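Local coordinates for alcohol dehydrogenase (Thermus thermophilus, PDB 2EIH), which binds zinc and is probably an NAD(P)-dependent oxidoreductase of the medium-chain alcohol dehydrogenase family, at residues 76-90 / 125-137. Sequence-based numbering, arbitrary orientation.
Sequences VEGFAPGDEVVINPG and VVLPEANLAPKPK
V86 and A133 pair through both backbone bonds, V86 N to A133 O at 2.8 Å and A133 N to V86 O at 3.0 Å, zipping strand 84-87 antiparallel to strand 132-134. K135 N to E84 O and N88 N to N131 O carry the ladder past both ends of the short strand. Across one face of the sheet, I87 lays CG2 against L127 CD1 (3.7 Å) and CD1 against V125 CG1. L132 sets CD2 over the centre of the F79 ring, 4.1 Å from the centroid and 4° off its normal, a CH-pi contact. On the other face V86 CG2 meets A133 CB, and both residues pack against L301 of helix 297-306. At one end, K135 holds CG anti to its own N (chi1 163°) and runs extended past E84 CB before bending at chi4. Its NZ forms a salt bridge to E84 OE2 (3.1 Å) while donating to P136 O (2.7 Å) and L139 O; F141 adds a cation-pi contact. A methionine in place of this lysine would probably leave the E84 carboxylate without its mate, the carbonyls of P136 and L139 without this donor and F141 without its cation. At the opposite end, water 1 links N88 ND2 to A130 O, and K294 O takes a second bond from ND2. The backbone ladder thus fixes the register within the GroES-like domain and apolar side chains pack both faces, while the buried K135 ammonium, shared among carboxylate, carbonyls and ring, probably stays charged.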
ATOM      1  N   VAL A  76      -7.006  13.845 -34.386  1.00 67.66           N
ATOM      2  CA  VAL A  76      -6.400  14.240 -33.123  1.00 67.44           C
ATOM      3  C   VAL A  76      -7.125  15.413 -32.468  1.00 66.81           C
ATOM      4  O   VAL A  76      -7.387  16.443 -33.095  1.00 65.38           O
ATOM      5  CB  VAL A  76      -4.902  14.592 -33.310  1.00 68.54           C
ATOM      6  CG1 VAL A  76      -4.757  15.718 -34.306  1.00 69.33           C
ATOM      7  CG2 VAL A  76      -4.279  14.972 -31.970  1.00 68.78           C
ATOM      8  N   GLU A  77      -7.446  15.237 -31.193  1.00 65.99           N
ATOM      9  CA  GLU A  77      -8.156  16.251 -30.438  1.00 65.50           C
ATOM     10  C   GLU A  77      -7.389  16.617 -29.182  1.00 63.35           C
ATOM     11  O   GLU A  77      -6.609  15.820 -28.659  1.00 63.24           O
ATOM     12  CB  GLU A  77      -9.547  15.740 -30.066  1.00 68.16           C
ATOM     13  CG  GLU A  77      -9.524  14.454 -29.253  1.00 71.72           C
ATOM     14  CD  GLU A  77     -10.916  13.897 -29.022  1.00 73.95           C
ATOM     15  OE1 GLU A  77     -11.773  14.632 -28.480  1.00 75.16           O
ATOM     16  OE2 GLU A  77     -11.153  12.720 -29.370  1.00 75.74           O
ATOM     17  N   GLY A  78      -7.616  17.829 -28.695  1.00 60.27           N
ATOM     18  CA  GLY A  78      -6.927  18.260 -27.498  1.00 56.56           C
ATOM     19  C   GLY A  78      -5.619  18.983 -27.774  1.00 53.49           C
ATOM     20  O   GLY A  78      -4.866  19.259 -26.839  1.00 52.74           O
ATOM     21  N   PHE A  79      -5.345  19.265 -29.047  1.00 50.55           N
ATOM     22  CA  PHE A  79      -4.144  19.993 -29.463  1.00 46.79           C
ATOM     23  C   PHE A  79      -4.383  20.749 -30.761  1.00 45.65           C
ATOM     24  O   PHE A  79      -4.899  20.199 -31.733  1.00 44.11           O
ATOM     25  CB  PHE A  79      -2.941  19.051 -29.628  1.00 43.94           C
ATOM     26  CG  PHE A  79      -2.388  18.557 -28.326  1.00 42.06           C
ATOM     27  CD1 PHE A  79      -1.998  19.463 -27.338  1.00 40.96           C
ATOM     28  CD2 PHE A  79      -2.341  17.199 -28.046  1.00 38.85           C
ATOM     29  CE1 PHE A  79      -1.582  19.029 -26.091  1.00 39.25           C
ATOM     30  CE2 PHE A  79      -1.926  16.757 -26.801  1.00 39.40           C
ATOM     31  CZ  PHE A  79      -1.549  17.670 -25.819  1.00 38.97           C
ATOM     32  N   ALA A  80      -4.014  22.022 -30.764  1.00 45.00           N
ATOM     33  CA  ALA A  80      -4.186  22.867 -31.933  1.00 45.68           C
ATOM     34  C   ALA A  80      -2.930  23.700 -32.132  1.00 45.75           C
ATOM     35  O   ALA A  80      -2.227  24.013 -31.174  1.00 47.52           O
ATOM     36  CB  ALA A  80      -5.398  23.771 -31.742  1.00 45.25           C
ATOM     37  N   PRO A  81      -2.630  24.076 -33.383  1.00 45.62           N
ATOM     38  CA  PRO A  81      -1.441  24.877 -33.668  1.00 44.82           C
ATOM     39  C   PRO A  81      -1.409  26.214 -32.938  1.00 43.62           C
ATOM     40  O   PRO A  81      -2.320  27.029 -33.063  1.00 42.47           O
ATOM     41  CB  PRO A  81      -1.488  25.035 -35.187  1.00 45.52           C
ATOM     42  CG  PRO A  81      -2.936  25.003 -35.484  1.00 46.70           C
ATOM     43  CD  PRO A  81      -3.420  23.870 -34.609  1.00 46.75           C
ATOM     44  N   GLY A  82      -0.338  26.414 -32.178  1.00 41.94           N
ATOM     45  CA  GLY A  82      -0.164  27.630 -31.416  1.00 39.89           C
ATOM     46  C   GLY A  82      -0.024  27.291 -29.951  1.00 38.78           C
ATOM     47  O   GLY A  82       0.593  28.038 -29.194  1.00 39.53           O
ATOM     48  N   ASP A  83      -0.589  26.152 -29.556  1.00 37.14           N
ATOM     49  CA  ASP A  83      -0.544  25.697 -28.163  1.00 36.24           C
ATOM     50  C   ASP A  83       0.860  25.452 -27.632  1.00 34.75           C
ATOM     51  O   ASP A  83       1.652  24.760 -28.259  1.00 35.71           O
ATOM     52  CB  ASP A  83      -1.343  24.405 -27.998  1.00 37.63           C
ATOM     53  CG  ASP A  83      -2.820  24.589 -28.255  1.00 39.82           C
ATOM     54  OD1 ASP A  83      -3.553  23.587 -28.150  1.00 40.96           O
ATOM     55  OD2 ASP A  83      -3.248  25.722 -28.556  1.00 40.69           O
ATOM     56  N   GLU A  84       1.155  26.020 -26.468  1.00 33.33           N
ATOM     57  CA  GLU A  84       2.458  25.835 -25.855  1.00 30.82           C
ATOM     58  C   GLU A  84       2.431  24.504 -25.094  1.00 30.54           C
ATOM     59  O   GLU A  84       1.475  24.215 -24.354  1.00 28.36           O
ATOM     60  CB  GLU A  84       2.773  26.996 -24.920  1.00 31.78           C
ATOM     61  CG  GLU A  84       2.876  28.353 -25.623  1.00 33.61           C
ATOM     62  CD  GLU A  84       3.618  29.379 -24.776  1.00 36.36           C
ATOM     63  OE1 GLU A  84       3.864  30.506 -25.251  1.00 36.71           O
ATOM     64  OE2 GLU A  84       3.960  29.044 -23.626  1.00 38.18           O
ATOM     65  N   VAL A  85       3.476  23.693 -25.295  1.00 27.72           N
ATOM     66  CA  VAL A  85       3.576  22.369 -24.685  1.00 25.33           C
ATOM     67  C   VAL A  85       4.998  21.921 -24.315  1.00 24.05           C
ATOM     68  O   VAL A  85       5.996  22.480 -24.767  1.00 22.50           O
ATOM     69  CB  VAL A  85       3.001  21.295 -25.647  1.00 27.11           C
ATOM     70  CG1 VAL A  85       1.537  21.577 -25.941  1.00 29.90           C
ATOM     71  CG2 VAL A  85       3.787  21.279 -26.964  1.00 28.07           C
ATOM     72  N   VAL A  86       5.062  20.897 -23.473  1.00 23.29           N
ATOM     73  CA  VAL A  86       6.323  20.289 -23.064  1.00 22.40           C
ATOM     74  C   VAL A  86       6.123  18.833 -23.471  1.00 22.46           C
ATOM     75  O   VAL A  86       4.995  18.371 -23.630  1.00 22.35           O
ATOM     76  CB  VAL A  86       6.563  20.372 -21.541  1.00 20.91           C
ATOM     77  CG1 VAL A  86       6.567  21.817 -21.104  1.00 20.48           C
ATOM     78  CG2 VAL A  86       5.485  19.605 -20.803  1.00 24.23           C
ATOM     79  N   ILE A  87       7.225  18.117 -23.630  1.00 22.63           N
ATOM     80  CA  ILE A  87       7.218  16.725 -24.050  1.00 19.81           C
ATOM     81  C   ILE A  87       7.340  15.777 -22.866  1.00 21.37           C
ATOM     82  O   ILE A  87       8.073  16.050 -21.927  1.00 21.60           O
ATOM     83  CB  ILE A  87       8.390  16.497 -25.019  1.00 18.89           C
ATOM     84  CG1 ILE A  87       8.116  17.243 -26.335  1.00 15.83           C
ATOM     85  CG2 ILE A  87       8.661  15.017 -25.181  1.00 15.74           C
ATOM     86  CD1 ILE A  87       9.320  17.366 -27.220  1.00 16.02           C
ATOM     87  N   ASN A  88       6.595  14.676 -22.919  1.00 22.28           N
ATOM     88  CA  ASN A  88       6.604  13.615 -21.896  1.00 23.82           C
ATOM     89  C   ASN A  88       7.486  12.596 -22.630  1.00 23.73           C
ATOM     90  O   ASN A  88       7.005  11.876 -23.497  1.00 24.87           O
ATOM     91  CB  ASN A  88       5.189  13.054 -21.727  1.00 23.95           C
ATOM     92  CG  ASN A  88       4.926  12.519 -20.334  1.00 21.92           C
ATOM     93  OD1 ASN A  88       5.701  11.725 -19.800  1.00 23.27           O
ATOM     94  ND2 ASN A  88       3.807  12.925 -19.751  1.00 22.97           N
ATOM     95  N   PRO A  89       8.778  12.516 -22.279  1.00 24.48           N
ATOM     96  CA  PRO A  89       9.752  11.617 -22.909  1.00 25.85           C
ATOM     97  C   PRO A  89       9.509  10.111 -22.910  1.00 29.19           C
ATOM     98  O   PRO A  89      10.248   9.367 -23.564  1.00 30.63           O
ATOM     99  CB  PRO A  89      11.055  12.006 -22.226  1.00 23.95           C
ATOM    100  CG  PRO A  89      10.606  12.340 -20.853  1.00 25.33           C
ATOM    101  CD  PRO A  89       9.319  13.099 -21.041  1.00 22.93           C
ATOM    102  N   GLY A  90       8.465   9.651 -22.222  1.00 31.72           N
ATOM    103  CA  GLY A  90       8.194   8.220 -22.171  1.00 34.14           C
ATOM    104  C   GLY A  90       7.392   7.644 -23.326  1.00 35.23           C
ATOM    105  O   GLY A  90       6.217   7.967 -23.496  1.00 36.79           O
ATOM    106  N   VAL A 125       9.655  17.974 -34.154  1.00 23.85           N
ATOM    107  CA  VAL A 125       9.678  16.603 -33.717  1.00 25.07           C
ATOM    108  C   VAL A 125       8.234  16.132 -33.733  1.00 26.27           C
ATOM    109  O   VAL A 125       7.312  16.899 -33.465  1.00 26.30           O
ATOM    110  CB  VAL A 125      10.324  16.480 -32.295  1.00 25.77           C
ATOM    111  CG1 VAL A 125       9.413  17.094 -31.246  1.00 25.30           C
ATOM    112  CG2 VAL A 125      10.630  15.017 -31.982  1.00 24.63           C
ATOM    113  N   VAL A 126       8.042  14.872 -34.082  1.00 27.25           N
ATOM    114  CA  VAL A 126       6.714  14.311 -34.150  1.00 28.78           C
ATOM    115  C   VAL A 126       6.585  13.204 -33.140  1.00 31.83           C
ATOM    116  O   VAL A 126       7.395  12.277 -33.132  1.00 33.39           O
ATOM    117  CB  VAL A 126       6.439  13.718 -35.539  1.00 28.73           C
ATOM    118  CG1 VAL A 126       5.238  12.791 -35.480  1.00 28.58           C
ATOM    119  CG2 VAL A 126       6.210  14.825 -36.541  1.00 28.48           C
ATOM    120  N   LEU A 127       5.580  13.301 -32.276  1.00 33.92           N
ATOM    121  CA  LEU A 127       5.351  12.254 -31.282  1.00 35.00           C
ATOM    122  C   LEU A 127       3.857  12.031 -31.058  1.00 34.78           C
ATOM    123  O   LEU A 127       3.030  12.818 -31.520  1.00 34.64           O
ATOM    124  CB  LEU A 127       6.059  12.576 -29.955  1.00 35.97           C
ATOM    125  CG  LEU A 127       5.968  13.916 -29.241  1.00 37.04           C
ATOM    126  CD1 LEU A 127       6.327  13.727 -27.784  1.00 38.01           C
ATOM    127  CD2 LEU A 127       6.897  14.918 -29.895  1.00 37.48           C
ATOM    128  N   PRO A 128       3.488  10.936 -30.376  1.00 34.57           N
ATOM    129  CA  PRO A 128       2.066  10.664 -30.128  1.00 35.37           C
ATOM    130  C   PRO A 128       1.403  11.697 -29.209  1.00 35.22           C
ATOM    131  O   PRO A 128       2.033  12.216 -28.295  1.00 34.39           O
ATOM    132  CB  PRO A 128       2.082   9.256 -29.529  1.00 34.91           C
ATOM    133  CG  PRO A 128       3.426   9.165 -28.878  1.00 37.18           C
ATOM    134  CD  PRO A 128       4.337   9.839 -29.877  1.00 33.94           C
ATOM    135  N   GLU A 129       0.130  11.995 -29.455  1.00 37.25           N
ATOM    136  CA  GLU A 129      -0.592  12.976 -28.640  1.00 41.52           C
ATOM    137  C   GLU A 129      -0.550  12.655 -27.150  1.00 41.15           C
ATOM    138  O   GLU A 129      -0.805  13.523 -26.320  1.00 41.72           O
ATOM    139  CB  GLU A 129      -2.061  13.098 -29.094  1.00 44.14           C
ATOM    140  CG  GLU A 129      -2.870  11.798 -28.997  1.00 48.19           C
ATOM    141  CD  GLU A 129      -4.355  11.990 -29.309  1.00 50.19           C
ATOM    142  OE1 GLU A 129      -5.065  10.967 -29.442  1.00 50.54           O
ATOM    143  OE2 GLU A 129      -4.814  13.154 -29.403  1.00 51.00           O
ATOM    144  N   ALA A 130      -0.227  11.408 -26.821  1.00 41.22           N
ATOM    145  CA  ALA A 130      -0.161  10.972 -25.433  1.00 41.25           C
ATOM    146  C   ALA A 130       1.125  11.439 -24.748  1.00 41.35           C
ATOM    147  O   ALA A 130       1.244  11.382 -23.518  1.00 42.64           O
ATOM    148  CB  ALA A 130      -0.260   9.450 -25.351  1.00 39.56           C
ATOM    149  N   ASN A 131       2.084  11.906 -25.538  1.00 39.89           N
ATOM    150  CA  ASN A 131       3.352  12.342 -24.989  1.00 37.41           C
ATOM    151  C   ASN A 131       3.521  13.850 -25.015  1.00 35.67           C
ATOM    152  O   ASN A 131       4.639  14.350 -25.048  1.00 35.07           O
ATOM    153  CB  ASN A 131       4.494  11.667 -25.752  1.00 39.07           C
ATOM    154  CG  ASN A 131       4.344  10.165 -25.816  1.00 40.05           C
ATOM    155  OD1 ASN A 131       5.215   9.468 -26.329  1.00 45.27           O
ATOM    156  ND2 ASN A 131       3.235   9.658 -25.310  1.00 42.61           N
ATOM    157  N   LEU A 132       2.401  14.560 -24.978  1.00 33.52           N
ATOM    158  CA  LEU A 132       2.401  16.012 -25.002  1.00 32.93           C
ATOM    159  C   LEU A 132       1.578  16.585 -23.852  1.00 32.91           C
ATOM    160  O   LEU A 132       0.428  16.196 -23.655  1.00 35.63           O
ATOM    161  CB  LEU A 132       1.800  16.497 -26.314  1.00 30.90           C
ATOM    162  CG  LEU A 132       2.662  17.339 -27.240  1.00 29.24           C
ATOM    163  CD1 LEU A 132       3.933  16.602 -27.573  1.00 28.02           C
ATOM    164  CD2 LEU A 132       1.869  17.674 -28.478  1.00 27.98           C
ATOM    165  N   ALA A 133       2.157  17.515 -23.102  1.00 31.21           N
ATOM    166  CA  ALA A 133       1.451  18.146 -21.993  1.00 29.43           C
ATOM    167  C   ALA A 133       1.515  19.655 -22.165  1.00 29.54           C
ATOM    168  O   ALA A 133       2.449  20.179 -22.762  1.00 29.34           O
ATOM    169  CB  ALA A 133       2.074  17.740 -20.670  1.00 28.45           C
ATOM    170  N   PRO A 134       0.515  20.377 -21.643  1.00 30.82           N
ATOM    171  CA  PRO A 134       0.498  21.838 -21.764  1.00 28.93           C
ATOM    172  C   PRO A 134       1.632  22.450 -20.966  1.00 28.18           C
ATOM    173  O   PRO A 134       1.896  22.046 -19.829  1.00 26.67           O
ATOM    174  CB  PRO A 134      -0.869  22.214 -21.199  1.00 29.44           C
ATOM    175  CG  PRO A 134      -1.043  21.191 -20.118  1.00 31.97           C
ATOM    176  CD  PRO A 134      -0.610  19.912 -20.814  1.00 30.74           C
ATOM    177  N   LYS A 135       2.322  23.398 -21.585  1.00 27.46           N
ATOM    178  CA  LYS A 135       3.426  24.075 -20.939  1.00 25.95           C
ATOM    179  C   LYS A 135       2.898  25.117 -19.978  1.00 27.93           C
ATOM    180  O   LYS A 135       2.057  25.945 -20.341  1.00 29.41           O
ATOM    181  CB  LYS A 135       4.315  24.785 -21.965  1.00 22.44           C
ATOM    182  CG  LYS A 135       5.244  25.830 -21.355  1.00 21.27           C
ATOM    183  CD  LYS A 135       5.759  26.803 -22.410  1.00 21.52           C
ATOM    184  CE  LYS A 135       6.448  28.017 -21.786  1.00 16.44           C
ATOM    185  NZ  LYS A 135       5.498  28.833 -20.989  1.00 21.63           N
ATOM    186  N   PRO A 136       3.377  25.087 -18.728  1.00 28.44           N
ATOM    187  CA  PRO A 136       2.927  26.076 -17.741  1.00 29.77           C
ATOM    188  C   PRO A 136       3.219  27.486 -18.296  1.00 30.73           C
ATOM    189  O   PRO A 136       4.297  27.731 -18.835  1.00 30.63           O
ATOM    190  CB  PRO A 136       3.761  25.729 -16.501  1.00 27.49           C
ATOM    191  CG  PRO A 136       4.989  25.064 -17.082  1.00 29.13           C
ATOM    192  CD  PRO A 136       4.439  24.222 -18.185  1.00 26.57           C
ATOM    193  N   LYS A 137       2.260  28.398 -18.177  1.00 30.90           N
ATOM    194  CA  LYS A 137       2.445  29.742 -18.702  1.00 33.69           C
ATOM    195  C   LYS A 137       3.343  30.649 -17.877  1.00 32.77           C
ATOM    196  O   LYS A 137       3.769  31.704 -18.343  1.00 32.86           O
ATOM    197  CB  LYS A 137       1.090  30.434 -18.924  1.00 36.55           C
ATOM    198  CG  LYS A 137       0.235  29.786 -20.006  1.00 42.07           C
ATOM    199  CD  LYS A 137      -1.021  30.601 -20.309  1.00 46.75           C
ATOM    200  CE  LYS A 137      -1.942  29.868 -21.285  1.00 49.14           C
ATOM    201  NZ  LYS A 137      -1.250  29.534 -22.569  1.00 49.96           N
TER
HETATM  202  O   HOH W   1       1.816  13.304 -21.653  1.00 24.03           O
HETATM  203  O   HOH W   2       4.027   6.505 -25.292  1.00 42.77           O